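Local coordinates for conserved exported protein (Bacteroides fragilis, PDB 3CLW) that is of unknown function but probably hydrolyses O-glycosidic bonds, as a TIM-barrel glycoside hydrolase of family 30, at residues Ile19-Ala31 against Gly62-Ala74. Sequence-based numbering, arbitrary orientation.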
ATOM      1  N   ILE A  19     -12.819  -6.737   0.424  1.00 38.51           N
ATOM      2  CA  ILE A  19     -11.878  -5.597   0.442  1.00 37.65           C
ATOM      3  C   ILE A  19     -11.572  -5.172   1.878  1.00 37.62           C
ATOM      4  O   ILE A  19     -12.485  -4.951   2.678  1.00 37.64           O
ATOM      5  CB  ILE A  19     -12.398  -4.364  -0.339  1.00 37.88           C
ATOM      6  CG1 ILE A  19     -12.830  -4.719  -1.773  1.00 37.25           C
ATOM      7  CG2 ILE A  19     -11.353  -3.235  -0.347  1.00 36.67           C
ATOM      8  CD1 ILE A  19     -11.662  -5.110  -2.694  1.00 37.28           C
ATOM      9  N   ASP A  20     -10.285  -5.085   2.204  1.00 37.14           N
ATOM     10  CA  ASP A  20      -9.839  -4.572   3.498  1.00 36.75           C
ATOM     11  C   ASP A  20      -9.656  -3.044   3.438  1.00 35.53           C
ATOM     12  O   ASP A  20     -10.271  -2.332   4.201  1.00 35.49           O
ATOM     13  CB  ASP A  20      -8.527  -5.245   3.928  1.00 37.09           C
ATOM     14  CG  ASP A  20      -8.692  -6.747   4.223  1.00 40.08           C
ATOM     15  OD1 ASP A  20      -9.800  -7.160   4.605  1.00 42.34           O
ATOM     16  OD2 ASP A  20      -7.713  -7.500   4.074  1.00 37.72           O
ATOM     17  N   ASN A  21      -8.796  -2.552   2.545  1.00 34.69           N
ATOM     18  CA  ASN A  21      -8.468  -1.103   2.510  1.00 34.00           C
ATOM     19  C   ASN A  21      -7.703  -0.714   1.272  1.00 33.98           C
ATOM     20  O   ASN A  21      -7.284  -1.566   0.492  1.00 33.82           O
ATOM     21  CB  ASN A  21      -7.619  -0.693   3.727  1.00 32.75           C
ATOM     22  CG  ASN A  21      -6.270  -1.446   3.808  1.00 33.20           C
ATOM     23  OD1 ASN A  21      -5.316  -1.133   3.082  1.00 32.25           O
ATOM     24  ND2 ASN A  21      -6.185  -2.427   4.711  1.00 32.29           N
ATOM     25  N   PHE A  22      -7.520   0.592   1.127  1.00 33.70           N
ATOM     26  CA  PHE A  22      -6.496   1.167   0.286  1.00 32.81           C
ATOM     27  C   PHE A  22      -5.709   2.047   1.238  1.00 32.99           C
ATOM     28  O   PHE A  22      -6.265   2.658   2.153  1.00 32.66           O
ATOM     29  CB  PHE A  22      -7.135   1.977  -0.849  1.00 33.52           C
ATOM     30  CG  PHE A  22      -7.823   1.104  -1.896  1.00 32.73           C
ATOM     31  CD1 PHE A  22      -7.135   0.708  -3.052  1.00 31.15           C
ATOM     32  CD2 PHE A  22      -9.121   0.654  -1.694  1.00 32.25           C
ATOM     33  CE1 PHE A  22      -7.746  -0.115  -3.988  1.00 33.48           C
ATOM     34  CE2 PHE A  22      -9.735  -0.166  -2.613  1.00 34.77           C
ATOM     35  CZ  PHE A  22      -9.050  -0.559  -3.766  1.00 33.88           C
ATOM     36  N   SER A  23      -4.406   2.098   1.035  1.00 32.13           N
ATOM     37  CA  SER A  23      -3.550   2.637   2.030  1.00 31.46           C
ATOM     38  C   SER A  23      -2.401   3.420   1.415  1.00 30.74           C
ATOM     39  O   SER A  23      -2.227   3.420   0.207  1.00 30.20           O
ATOM     40  CB  SER A  23      -3.027   1.504   2.893  1.00 31.23           C
ATOM     41  OG  SER A  23      -2.404   2.019   4.058  1.00 32.42           O
ATOM     42  N   ALA A  24      -1.649   4.111   2.268  1.00 30.65           N
ATOM     43  CA  ALA A  24      -0.360   4.678   1.895  1.00 31.76           C
ATOM     44  C   ALA A  24       0.463   4.797   3.163  1.00 32.56           C
ATOM     45  O   ALA A  24      -0.015   4.487   4.247  1.00 33.74           O
ATOM     46  CB  ALA A  24      -0.523   6.052   1.211  1.00 30.18           C
ATOM     47  N   SER A  25       1.683   5.291   3.029  1.00 33.14           N
ATOM     48  CA  SER A  25       2.652   5.246   4.100  1.00 33.12           C
ATOM     49  C   SER A  25       3.054   6.663   4.555  1.00 33.37           C
ATOM     50  O   SER A  25       3.151   7.585   3.742  1.00 33.81           O
ATOM     51  CB  SER A  25       3.855   4.441   3.574  1.00 32.83           C
ATOM     52  OG  SER A  25       4.825   4.272   4.560  1.00 33.26           O
ATOM     53  N   ASP A  26       3.276   6.820   5.855  1.00 33.44           N
ATOM     54  CA  ASP A  26       3.757   8.074   6.447  1.00 33.28           C
ATOM     55  C   ASP A  26       5.290   8.278   6.410  1.00 33.24           C
ATOM     56  O   ASP A  26       5.819   9.216   7.009  1.00 33.31           O
ATOM     57  CB  ASP A  26       3.252   8.159   7.886  1.00 32.87           C
ATOM     58  CG  ASP A  26       4.112   7.383   8.878  1.00 33.90           C
ATOM     59  OD1 ASP A  26       4.996   6.597   8.473  1.00 32.89           O
ATOM     60  OD2 ASP A  26       3.901   7.599  10.094  1.00 35.01           O
ATOM     61  N   ALA A  27       6.001   7.378   5.741  1.00 33.53           N
ATOM     62  CA  ALA A  27       7.455   7.237   5.987  1.00 33.48           C
ATOM     63  C   ALA A  27       8.233   8.503   5.603  1.00 34.35           C
ATOM     64  O   ALA A  27       7.918   9.156   4.574  1.00 35.59           O
ATOM     65  CB  ALA A  27       7.990   6.056   5.254  1.00 32.44           C
ATOM     66  N   TRP A  28       9.219   8.847   6.441  1.00 33.95           N
ATOM     67  CA  TRP A  28      10.229   9.862   6.136  1.00 33.92           C
ATOM     68  C   TRP A  28       9.731  11.301   6.202  1.00 34.45           C
ATOM     69  O   TRP A  28      10.203  12.057   7.036  1.00 34.64           O
ATOM     70  CB  TRP A  28      10.907   9.602   4.800  1.00 33.42           C
ATOM     71  CG  TRP A  28      11.584   8.275   4.707  1.00 33.65           C
ATOM     72  CD1 TRP A  28      11.952   7.431   5.743  1.00 32.72           C
ATOM     73  CD2 TRP A  28      11.979   7.616   3.494  1.00 34.15           C
ATOM     74  NE1 TRP A  28      12.553   6.294   5.224  1.00 33.01           N
ATOM     75  CE2 TRP A  28      12.581   6.392   3.853  1.00 31.57           C
ATOM     76  CE3 TRP A  28      11.908   7.965   2.138  1.00 35.16           C
ATOM     77  CZ2 TRP A  28      13.084   5.509   2.906  1.00 34.03           C
ATOM     78  CZ3 TRP A  28      12.448   7.074   1.187  1.00 33.95           C
ATOM     79  CH2 TRP A  28      13.014   5.874   1.580  1.00 32.39           C
ATOM     80  N   ARG A  29       8.739  11.636   5.377  1.00 34.57           N
ATOM     81  CA  ARG A  29       8.331  13.026   5.152  1.00 35.18           C
ATOM     82  C   ARG A  29       7.248  13.582   6.061  1.00 35.02           C
ATOM     83  O   ARG A  29       7.280  14.762   6.420  1.00 35.30           O
ATOM     84  CB  ARG A  29       8.046  13.235   3.649  1.00 35.18           C
ATOM     85  CG  ARG A  29       9.296  12.808   2.879  1.00 36.92           C
ATOM     86  CD  ARG A  29       9.243  13.026   1.417  1.00 40.56           C
ATOM     87  NE  ARG A  29       8.768  11.870   0.680  1.00 42.51           N
ATOM     88  CZ  ARG A  29       9.517  10.936   0.103  1.00 41.31           C
ATOM     89  NH1 ARG A  29      10.832  10.911   0.200  1.00 40.52           N
ATOM     90  NH2 ARG A  29       8.904   9.998  -0.577  1.00 40.91           N
ATOM     91  N   CYS A  30       6.318  12.727   6.464  1.00 33.86           N
ATOM     92  CA  CYS A  30       5.210  13.125   7.308  1.00 34.19           C
ATOM     93  C   CYS A  30       5.645  13.583   8.695  1.00 34.22           C
ATOM     94  O   CYS A  30       4.969  14.423   9.334  1.00 34.01           O
ATOM     95  CB  CYS A  30       4.164  11.993   7.382  1.00 33.94           C
ATOM     96  SG  CYS A  30       3.289  11.842   5.783  1.00 34.49           S
ATOM     97  N   ALA A  31       6.781  13.064   9.157  1.00 33.53           N
ATOM     98  CA  ALA A  31       7.366  13.576  10.404  1.00 33.29           C
ATOM     99  C   ALA A  31       7.632  15.093  10.278  1.00 33.33           C
ATOM    100  O   ALA A  31       7.430  15.842  11.237  1.00 33.75           O
ATOM    101  CB  ALA A  31       8.655  12.820  10.758  1.00 32.68           C
ATOM    102  N   GLY A  62     -10.670  13.591  -2.637  1.00 33.97           N
ATOM    103  CA  GLY A  62      -9.401  12.906  -2.419  1.00 33.01           C
ATOM    104  C   GLY A  62      -9.493  11.393  -2.541  1.00 32.62           C
ATOM    105  O   GLY A  62     -10.490  10.865  -3.033  1.00 32.57           O
ATOM    106  N   MET A  63      -8.442  10.711  -2.099  1.00 31.59           N
ATOM    107  CA  MET A  63      -8.415   9.246  -2.130  1.00 29.83           C
ATOM    108  C   MET A  63      -9.360   8.600  -1.109  1.00 30.63           C
ATOM    109  O   MET A  63      -9.829   7.501  -1.342  1.00 31.37           O
ATOM    110  CB  MET A  63      -6.993   8.740  -1.913  1.00 30.00           C
ATOM    111  CG  MET A  63      -6.112   8.637  -3.191  1.00 30.82           C
ATOM    112  SD  MET A  63      -4.356   8.352  -2.865  1.00 22.96           S
ATOM    113  CE  MET A  63      -3.859   8.068  -4.449  1.00 33.01           C
ATOM    114  N   ALA A  64      -9.614   9.290   0.009  1.00 30.48           N
ATOM    115  CA  ALA A  64     -10.293   8.735   1.173  1.00 31.26           C
ATOM    116  C   ALA A  64      -9.757   7.319   1.495  1.00 31.76           C
ATOM    117  O   ALA A  64     -10.512   6.356   1.542  1.00 31.44           O
ATOM    118  CB  ALA A  64     -11.817   8.710   0.984  1.00 30.71           C
ATOM    119  N   LEU A  65      -8.443   7.228   1.695  1.00 31.46           N
ATOM    120  CA  LEU A  65      -7.802   6.006   2.126  1.00 30.72           C
ATOM    121  C   LEU A  65      -8.412   5.451   3.403  1.00 30.85           C
ATOM    122  O   LEU A  65      -8.917   6.194   4.261  1.00 30.30           O
ATOM    123  CB  LEU A  65      -6.311   6.226   2.333  1.00 31.11           C
ATOM    124  CG  LEU A  65      -5.516   6.646   1.102  1.00 30.46           C
ATOM    125  CD1 LEU A  65      -4.181   7.048   1.577  1.00 30.40           C
ATOM    126  CD2 LEU A  65      -5.437   5.517   0.043  1.00 31.54           C
ATOM    127  N   THR A  66      -8.335   4.125   3.529  1.00 30.43           N
ATOM    128  CA  THR A  66      -9.032   3.444   4.587  1.00 30.71           C
ATOM    129  C   THR A  66      -8.123   2.606   5.472  1.00 31.08           C
ATOM    130  O   THR A  66      -8.609   1.859   6.324  1.00 32.35           O
ATOM    131  CB  THR A  66     -10.206   2.596   4.009  1.00 30.41           C
ATOM    132  OG1 THR A  66      -9.759   1.916   2.845  1.00 29.92           O
ATOM    133  CG2 THR A  66     -11.376   3.494   3.633  1.00 27.98           C
ATOM    134  N   ASN A  67      -6.819   2.707   5.245  1.00 31.18           N
ATOM    135  CA  ASN A  67      -5.785   2.267   6.182  1.00 30.61           C
ATOM    136  C   ASN A  67      -4.681   3.320   6.072  1.00 30.78           C
ATOM    137  O   ASN A  67      -4.648   4.079   5.078  1.00 31.22           O
ATOM    138  CB  ASN A  67      -5.257   0.869   5.825  1.00 30.01           C
ATOM    139  CG  ASN A  67      -4.098   0.407   6.738  1.00 31.33           C
ATOM    140  OD1 ASN A  67      -4.282   0.117   7.924  1.00 34.55           O
ATOM    141  ND2 ASN A  67      -2.916   0.323   6.177  1.00 29.29           N
ATOM    142  N   TRP A  68      -3.819   3.405   7.084  1.00 30.07           N
ATOM    143  CA  TRP A  68      -2.647   4.322   7.054  1.00 30.30           C
ATOM    144  C   TRP A  68      -1.462   3.580   7.649  1.00 30.03           C
ATOM    145  O   TRP A  68      -1.587   2.997   8.735  1.00 29.41           O
ATOM    146  CB  TRP A  68      -2.924   5.602   7.852  1.00 28.90           C
ATOM    147  CG  TRP A  68      -1.818   6.686   7.859  1.00 29.07           C
ATOM    148  CD1 TRP A  68      -1.183   7.218   8.964  1.00 27.66           C
ATOM    149  CD2 TRP A  68      -1.294   7.385   6.726  1.00 28.48           C
ATOM    150  NE1 TRP A  68      -0.305   8.203   8.590  1.00 29.47           N
ATOM    151  CE2 TRP A  68      -0.351   8.333   7.217  1.00 30.61           C
ATOM    152  CE3 TRP A  68      -1.518   7.300   5.338  1.00 29.32           C
ATOM    153  CZ2 TRP A  68       0.393   9.173   6.357  1.00 28.38           C
ATOM    154  CZ3 TRP A  68      -0.787   8.148   4.478  1.00 29.17           C
ATOM    155  CH2 TRP A  68       0.160   9.072   4.999  1.00 27.97           C
ATOM    156  N   ARG A  69      -0.343   3.550   6.925  1.00 29.96           N
ATOM    157  CA  ARG A  69       0.814   2.808   7.415  1.00 31.16           C
ATOM    158  C   ARG A  69       1.792   3.754   8.148  1.00 31.55           C
ATOM    159  O   ARG A  69       2.315   4.704   7.554  1.00 31.66           O
ATOM    160  CB  ARG A  69       1.520   2.049   6.293  1.00 30.89           C
ATOM    161  CG  ARG A  69       0.668   0.983   5.574  1.00 33.86           C
ATOM    162  CD  ARG A  69       1.388   0.400   4.339  1.00 32.42           C
ATOM    163  NE  ARG A  69       2.710  -0.140   4.679  1.00 33.90           N
ATOM    164  CZ  ARG A  69       2.970  -1.426   4.947  1.00 33.19           C
ATOM    165  NH1 ARG A  69       2.017  -2.367   4.893  1.00 31.64           N
ATOM    166  NH2 ARG A  69       4.210  -1.770   5.254  1.00 31.66           N
ATOM    167  N   VAL A  70       2.015   3.478   9.434  1.00 30.95           N
ATOM    168  CA  VAL A  70       2.885   4.276  10.288  1.00 30.34           C
ATOM    169  C   VAL A  70       4.262   3.595  10.505  1.00 31.18           C
ATOM    170  O   VAL A  70       4.341   2.451  10.979  1.00 30.68           O
ATOM    171  CB  VAL A  70       2.170   4.578  11.636  1.00 30.02           C
ATOM    172  CG1 VAL A  70       3.097   5.326  12.626  1.00 30.73           C
ATOM    173  CG2 VAL A  70       0.909   5.360  11.366  1.00 27.90           C
ATOM    174  N   ASN A  71       5.325   4.305  10.141  1.00 30.48           N
ATOM    175  CA  ASN A  71       6.695   3.841  10.339  1.00 31.01           C
ATOM    176  C   ASN A  71       7.143   4.071  11.781  1.00 31.41           C
ATOM    177  O   ASN A  71       7.488   5.192  12.178  1.00 31.07           O
ATOM    178  CB  ASN A  71       7.663   4.571   9.374  1.00 30.57           C
ATOM    179  CG  ASN A  71       9.096   3.998   9.413  1.00 32.02           C
ATOM    180  OD1 ASN A  71      10.051   4.699   9.124  1.00 34.74           O
ATOM    181  ND2 ASN A  71       9.239   2.747   9.784  1.00 32.12           N
ATOM    182  N   ILE A  72       7.137   2.990  12.556  1.00 31.83           N
ATOM    183  CA  ILE A  72       7.662   3.010  13.898  1.00 31.12           C
ATOM    184  C   ILE A  72       9.183   3.077  13.772  1.00 31.45           C
ATOM    185  O   ILE A  72       9.821   2.198  13.170  1.00 32.07           O
ATOM    186  CB  ILE A  72       7.184   1.777  14.698  1.00 31.19           C
ATOM    187  CG1 ILE A  72       5.640   1.781  14.812  1.00 30.89           C
ATOM    188  CG2 ILE A  72       7.835   1.733  16.057  1.00 28.50           C
ATOM    189  CD1 ILE A  72       5.030   3.028  15.475  1.00 29.39           C
ATOM    190  N   GLY A  73       9.749   4.157  14.300  1.00 31.56           N
ATOM    191  CA  GLY A  73      11.174   4.415  14.191  1.00 30.89           C
ATOM    192  C   GLY A  73      12.094   3.491  14.983  1.00 30.54           C
ATOM    193  O   GLY A  73      11.715   2.922  16.004  1.00 29.77           O
ATOM    194  N   ALA A  74      13.333   3.412  14.527  1.00 31.20           N
ATOM    195  CA  ALA A  74      14.322   2.468  15.024  1.00 31.62           C
ATOM    196  C   ALA A  74      15.457   3.276  15.630  1.00 32.28           C
ATOM    197  O   ALA A  74      16.433   2.711  16.129  1.00 33.16           O
ATOM    198  CB  ALA A  74      14.821   1.582  13.870  1.00 31.02           C
TER
HETATM  199  O   HOH W   1       5.108   1.430   3.860  1.00 30.62           O
HETATM  200  O   HOH W   2       1.581   9.217  10.551  1.00 32.54           O
HETATM  201  O   HOH W   3       9.824   7.413   8.662  1.00 37.32           O
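Asp26 and Asn71 meet through the aspartate carboxylate: OD1 of Asp26 accepts the backbone N of Asn71 at 2.9 Å, on its syn side but 33° out of the carboxylate plane. With its CG placed between its own N and carbonyl carbon (chi1 82°), Asp26 turns the carboxylate toward 62-74, where OD1 reaches Asn71 N, while its own N donates to Arg69 O (2.9 Å). Arg69 N in turn donates to Ala24 O, so that Arg69 is gripped through both backbone polar atoms in the manner of parallel strands. Farther back, Phe22 O takes two donors, Thr66 N at 2.9 Å and Asn67 N at 3.1 Å, and Thr66 OG1 receives Phe22 N. A water joins Asp26 OD2, which also takes a hydrogen bond from Gln110, to Trp68 NE1, and another links Ser25 OG with Arg69 NE. The Trp68 indole packs against 19-31: the backbone from Ser25 C to Asp26 N passes over one face, offset toward the rim, and Cys30 SG sits in plane at the edge, 4.0 Å from Trp68 CZ2. Ala24 CB touches both Leu65 CD1, at 3.8 Å, and Trp68 CZ3. The pairing joins the first two parallel strands of the presumed TIM barrel; strands 353-356 and 125-128 flank 6-25 and 68-71 respectively, Arg69 reaches Glu231 and Gln355, and helix 391-400 packs against Phe22.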